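PDB 2PAJ: putative cytosine/guanine deaminase from Unidentified, which catalyses the zinc-dependent hydrolytic deamination of 2-amino-4-hydroxypteridines such as isoxanthopterin, releasing ammonium. Local coordinates for residues Ser11-Gly23 / Glu58-Pro70. Residues are numbered along the deposited sequence; the frame is centred on the assembly and turned at random.
Sequences STLIRNAAAIMTG and ETIVDATDCVIYP
Strands 11-15 and 59-62 run parallel, the two strand segments 18° apart, joined by backbone hydrogen bonds from Thr59 N-Ser11 O to Ala63 N-Arg15 O; both chains then bend together and pair again, in parallel, as 19-20 and 67-70. The pairing belongs to the small beta domain that flanks the TIM barrel in amidohydrolases, built from both ends of the chain; strand 67-73 leads into the barrel, where it pairs with strand 131-136. Between the two ladders, the type II turn Ala63-Cys66 takes up the bend, and Ala18 N binds Cys66 O at 2.7 Å. At the outer end Ser11 OG donates to Glu58 OE2 (2.7 Å) on its anti lone pair, while Arg40 of the adjoining strand 39-42 forms a salt bridge with the same oxygen. On one face Thr12 and Thr59 lie side by side, as do Ile14 and Val61, where CG1 of Ile14 meets CG1 of Val61. With CG2 anti to the backbone N (CG1 taking chi1 -59°), Ile14 turns this methyl to Ala63 CB and Ile68 CD1, both 3.7 Å away; Ala17 CB also packs on that Ile68 methyl. Ile68, from the second pair, thus reaches back to the first through its CD1, with Ile39 and Val416 packed against it. On the other face Arg15 lays its CD across Ile60 CG2. Beside the turn, Asn16 ND2 donates in its amide plane to Thr64 OG1 (2.9 Å), and this hydroxyl in turn donates to Asp62 OD1 on its syn side, 29° out of the carboxylate plane.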
loop_
_atom_site.group_PDB
_atom_site.type_symbol
_atom_site.label_atom_id
_atom_site.label_comp_id
_atom_site.label_asym_id
_atom_site.label_seq_id
_atom_site.Cartn_x
_atom_site.Cartn_y
_atom_site.Cartn_z
ATOM N N SER A 11 27.280 5.835 1.805
ATOM C CA SER A 11 26.762 7.019 2.485
ATOM C C SER A 11 26.242 7.986 1.438
ATOM O O SER A 11 26.788 8.095 0.341
ATOM C CB SER A 11 27.843 7.703 3.309
ATOM O OG SER A 11 27.270 8.714 4.115
ATOM N N THR A 12 25.181 8.694 1.769
ATOM C CA THR A 12 24.633 9.620 0.806
ATOM C C THR A 12 24.117 10.879 1.469
ATOM O O THR A 12 23.617 10.843 2.588
ATOM C CB THR A 12 23.512 8.953 0.016
ATOM O OG1 THR A 12 24.057 7.841 -0.706
ATOM C CG2 THR A 12 22.875 9.939 -0.944
ATOM N N LEU A 13 24.248 11.999 0.774
ATOM C CA LEU A 13 23.788 13.257 1.319
ATOM C C LEU A 13 22.853 13.969 0.359
ATOM O O LEU A 13 23.240 14.368 -0.733
ATOM C CB LEU A 13 24.980 14.157 1.651
ATOM C CG LEU A 13 24.733 15.422 2.479
ATOM C CD1 LEU A 13 24.466 15.043 3.917
ATOM C CD2 LEU A 13 25.943 16.338 2.399
ATOM N N ILE A 14 21.602 14.091 0.773
ATOM C CA ILE A 14 20.605 14.800 -0.007
ATOM C C ILE A 14 20.768 16.222 0.520
ATOM O O ILE A 14 20.626 16.468 1.722
ATOM C CB ILE A 14 19.192 14.255 0.295
ATOM C CG1 ILE A 14 19.137 12.756 -0.022
ATOM C CG2 ILE A 14 18.150 14.999 -0.520
ATOM C CD1 ILE A 14 17.829 12.101 0.361
ATOM N N ARG A 15 21.103 17.153 -0.366
ATOM C CA ARG A 15 21.333 18.519 0.074
ATOM C C ARG A 15 20.394 19.579 -0.462
ATOM O O ARG A 15 19.847 19.466 -1.564
ATOM C CB ARG A 15 22.749 18.974 -0.290
ATOM C CG ARG A 15 23.837 17.935 -0.196
ATOM C CD ARG A 15 25.156 18.581 -0.591
ATOM N NE ARG A 15 25.511 19.674 0.323
ATOM C CZ ARG A 15 26.406 20.625 0.055
ATOM N NH1 ARG A 15 27.049 20.635 -1.113
ATOM N NH2 ARG A 15 26.668 21.561 0.961
ATOM N N ASN A 16 20.238 20.618 0.355
ATOM C CA ASN A 16 19.467 21.803 0.018
ATOM C C ASN A 16 18.013 21.609 -0.385
ATOM O O ASN A 16 17.581 22.105 -1.421
ATOM C CB ASN A 16 20.228 22.544 -1.080
ATOM C CG ASN A 16 19.815 23.973 -1.204
ATOM O OD1 ASN A 16 19.765 24.700 -0.214
ATOM N ND2 ASN A 16 19.526 24.401 -2.426
ATOM N N ALA A 17 17.252 20.901 0.441
ATOM C CA ALA A 17 15.842 20.657 0.141
ATOM C C ALA A 17 15.014 21.916 0.423
ATOM O O ALA A 17 15.275 22.643 1.389
ATOM C CB ALA A 17 15.327 19.500 0.971
ATOM N N ALA A 18 14.019 22.173 -0.422
ATOM C CA ALA A 18 13.159 23.333 -0.263
ATOM C C ALA A 18 12.184 23.111 0.890
ATOM O O ALA A 18 11.728 24.061 1.519
ATOM C CB ALA A 18 12.400 23.592 -1.553
ATOM N N ALA A 19 11.871 21.848 1.162
ATOM C CA ALA A 19 10.950 21.489 2.234
ATOM C C ALA A 19 11.085 20.014 2.617
ATOM O O ALA A 19 11.412 19.170 1.776
ATOM C CB ALA A 19 9.524 21.785 1.813
ATOM N N ILE A 20 10.820 19.716 3.888
ATOM C CA ILE A 20 10.906 18.353 4.407
ATOM C C ILE A 20 9.720 17.970 5.293
ATOM O O ILE A 20 9.636 18.394 6.443
ATOM C CB ILE A 20 12.185 18.151 5.256
ATOM C CG1 ILE A 20 13.430 18.568 4.467
ATOM C CG2 ILE A 20 12.305 16.691 5.650
ATOM C CD1 ILE A 20 14.735 18.486 5.256
ATOM N N MET A 21 8.804 17.167 4.765
ATOM C CA MET A 21 7.663 16.718 5.561
ATOM C C MET A 21 8.052 15.398 6.254
ATOM O O MET A 21 8.534 14.465 5.620
ATOM C CB MET A 21 6.431 16.534 4.672
ATOM C CG MET A 21 6.012 17.790 3.890
ATOM S SD MET A 21 5.904 19.342 4.830
ATOM C CE MET A 21 4.383 19.140 5.696
ATOM N N THR A 22 7.843 15.337 7.564
ATOM C CA THR A 22 8.219 14.181 8.363
ATOM C C THR A 22 7.248 13.023 8.420
ATOM O O THR A 22 7.634 11.903 8.750
ATOM C CB THR A 22 8.460 14.583 9.807
ATOM O OG1 THR A 22 9.165 15.825 9.842
ATOM C CG2 THR A 22 9.304 13.514 10.512
ATOM N N GLY A 23 5.991 13.286 8.109
ATOM C CA GLY A 23 5.007 12.233 8.192
ATOM C C GLY A 23 4.692 12.023 9.661
ATOM O O GLY A 23 4.309 10.935 10.075
ATOM N N GLU A 58 31.614 10.774 -0.426
ATOM C CA GLU A 58 30.210 10.502 -0.157
ATOM C C GLU A 58 29.351 10.816 -1.378
ATOM O O GLU A 58 29.698 11.676 -2.187
ATOM C CB GLU A 58 29.760 11.338 1.032
ATOM C CG GLU A 58 28.358 11.055 1.496
ATOM C CD GLU A 58 27.967 11.937 2.657
ATOM O OE1 GLU A 58 27.915 13.174 2.457
ATOM O OE2 GLU A 58 27.723 11.399 3.763
ATOM N N THR A 59 28.237 10.108 -1.526
ATOM C CA THR A 59 27.353 10.365 -2.655
ATOM C C THR A 59 26.520 11.588 -2.346
ATOM O O THR A 59 26.012 11.744 -1.226
ATOM C CB THR A 59 26.399 9.199 -2.914
ATOM O OG1 THR A 59 27.153 8.050 -3.314
ATOM C CG2 THR A 59 25.393 9.557 -4.005
ATOM N N ILE A 60 26.386 12.465 -3.333
ATOM C CA ILE A 60 25.606 13.667 -3.122
ATOM C C ILE A 60 24.519 13.843 -4.151
ATOM O O ILE A 60 24.735 13.648 -5.345
ATOM C CB ILE A 60 26.505 14.918 -3.109
ATOM C CG1 ILE A 60 27.413 14.875 -1.886
ATOM C CG2 ILE A 60 25.655 16.180 -3.077
ATOM C CD1 ILE A 60 28.305 16.056 -1.767
ATOM N N VAL A 61 23.333 14.186 -3.671
ATOM C CA VAL A 61 22.202 14.417 -4.551
ATOM C C VAL A 61 21.673 15.815 -4.233
ATOM O O VAL A 61 21.244 16.091 -3.108
ATOM C CB VAL A 61 21.099 13.325 -4.361
ATOM C CG1 VAL A 61 20.912 13.023 -2.912
ATOM C CG2 VAL A 61 19.789 13.786 -4.964
ATOM N N ASP A 62 21.744 16.697 -5.230
ATOM C CA ASP A 62 21.301 18.084 -5.111
ATOM C C ASP A 62 19.780 18.206 -5.197
ATOM O O ASP A 62 19.187 18.135 -6.278
ATOM C CB ASP A 62 21.959 18.920 -6.210
ATOM C CG ASP A 62 21.647 20.395 -6.090
ATOM O OD1 ASP A 62 21.720 20.915 -4.957
ATOM O OD2 ASP A 62 21.334 21.034 -7.123
ATOM N N ALA A 63 19.158 18.397 -4.041
ATOM C CA ALA A 63 17.713 18.513 -3.967
ATOM C C ALA A 63 17.295 19.964 -3.921
ATOM O O ALA A 63 16.307 20.318 -3.277
ATOM C CB ALA A 63 17.186 17.780 -2.738
ATOM N N THR A 64 18.063 20.807 -4.597
ATOM C CA THR A 64 17.744 22.220 -4.639
ATOM C C THR A 64 16.394 22.416 -5.324
ATOM O O THR A 64 16.155 21.893 -6.421
ATOM C CB THR A 64 18.808 23.005 -5.400
ATOM O OG1 THR A 64 20.072 22.808 -4.766
ATOM C CG2 THR A 64 18.477 24.484 -5.400
ATOM N N ASP A 65 15.522 23.165 -4.646
ATOM C CA ASP A 65 14.174 23.481 -5.112
ATOM C C ASP A 65 13.241 22.288 -5.022
ATOM O O ASP A 65 12.085 22.371 -5.441
ATOM C CB ASP A 65 14.186 23.983 -6.561
ATOM C CG ASP A 65 14.967 25.259 -6.732
ATOM O OD1 ASP A 65 14.808 26.175 -5.899
ATOM O OD2 ASP A 65 15.728 25.345 -7.715
ATOM N N CYS A 66 13.740 21.178 -4.487
ATOM C CA CYS A 66 12.925 19.983 -4.364
ATOM C C CYS A 66 12.330 19.823 -2.984
ATOM O O CYS A 66 12.869 20.296 -1.991
ATOM C CB CYS A 66 13.735 18.736 -4.709
ATOM S SG CYS A 66 14.234 18.649 -6.419
ATOM N N VAL A 67 11.198 19.137 -2.950
ATOM C CA VAL A 67 10.472 18.872 -1.723
ATOM C C VAL A 67 10.682 17.402 -1.356
ATOM O O VAL A 67 10.676 16.517 -2.217
ATOM C CB VAL A 67 8.958 19.173 -1.915
ATOM C CG1 VAL A 67 8.189 18.918 -0.638
ATOM C CG2 VAL A 67 8.776 20.616 -2.347
ATOM N N ILE A 68 10.883 17.157 -0.069
ATOM C CA ILE A 68 11.100 15.807 0.422
ATOM C C ILE A 68 9.906 15.367 1.259
ATOM O O ILE A 68 9.369 16.136 2.053
ATOM C CB ILE A 68 12.417 15.728 1.249
ATOM C CG1 ILE A 68 13.614 15.946 0.319
ATOM C CG2 ILE A 68 12.540 14.379 1.930
ATOM C CD1 ILE A 68 14.942 15.925 1.006
ATOM N N TYR A 69 9.494 14.122 1.039
ATOM C CA TYR A 69 8.362 13.482 1.710
ATOM C C TYR A 69 8.838 12.071 2.051
ATOM O O TYR A 69 9.827 11.586 1.489
ATOM C CB TYR A 69 7.205 13.293 0.717
ATOM C CG TYR A 69 6.136 14.370 0.572
ATOM C CD1 TYR A 69 6.463 15.731 0.530
ATOM C CD2 TYR A 69 4.791 14.006 0.391
ATOM C CE1 TYR A 69 5.485 16.698 0.313
ATOM C CE2 TYR A 69 3.810 14.960 0.171
ATOM C CZ TYR A 69 4.161 16.303 0.131
ATOM O OH TYR A 69 3.193 17.245 -0.120
ATOM N N PRO A 70 8.173 11.402 2.999
ATOM C CA PRO A 70 8.643 10.043 3.258
ATOM C C PRO A 70 7.920 9.253 2.155
ATOM O O PRO A 70 6.821 9.640 1.753
ATOM C CB PRO A 70 8.121 9.756 4.664
ATOM C CG PRO A 70 6.930 10.599 4.772
ATOM C CD PRO A 70 7.351 11.887 4.115
HETATM O O HOH W 1 15.829 24.204 -2.193
#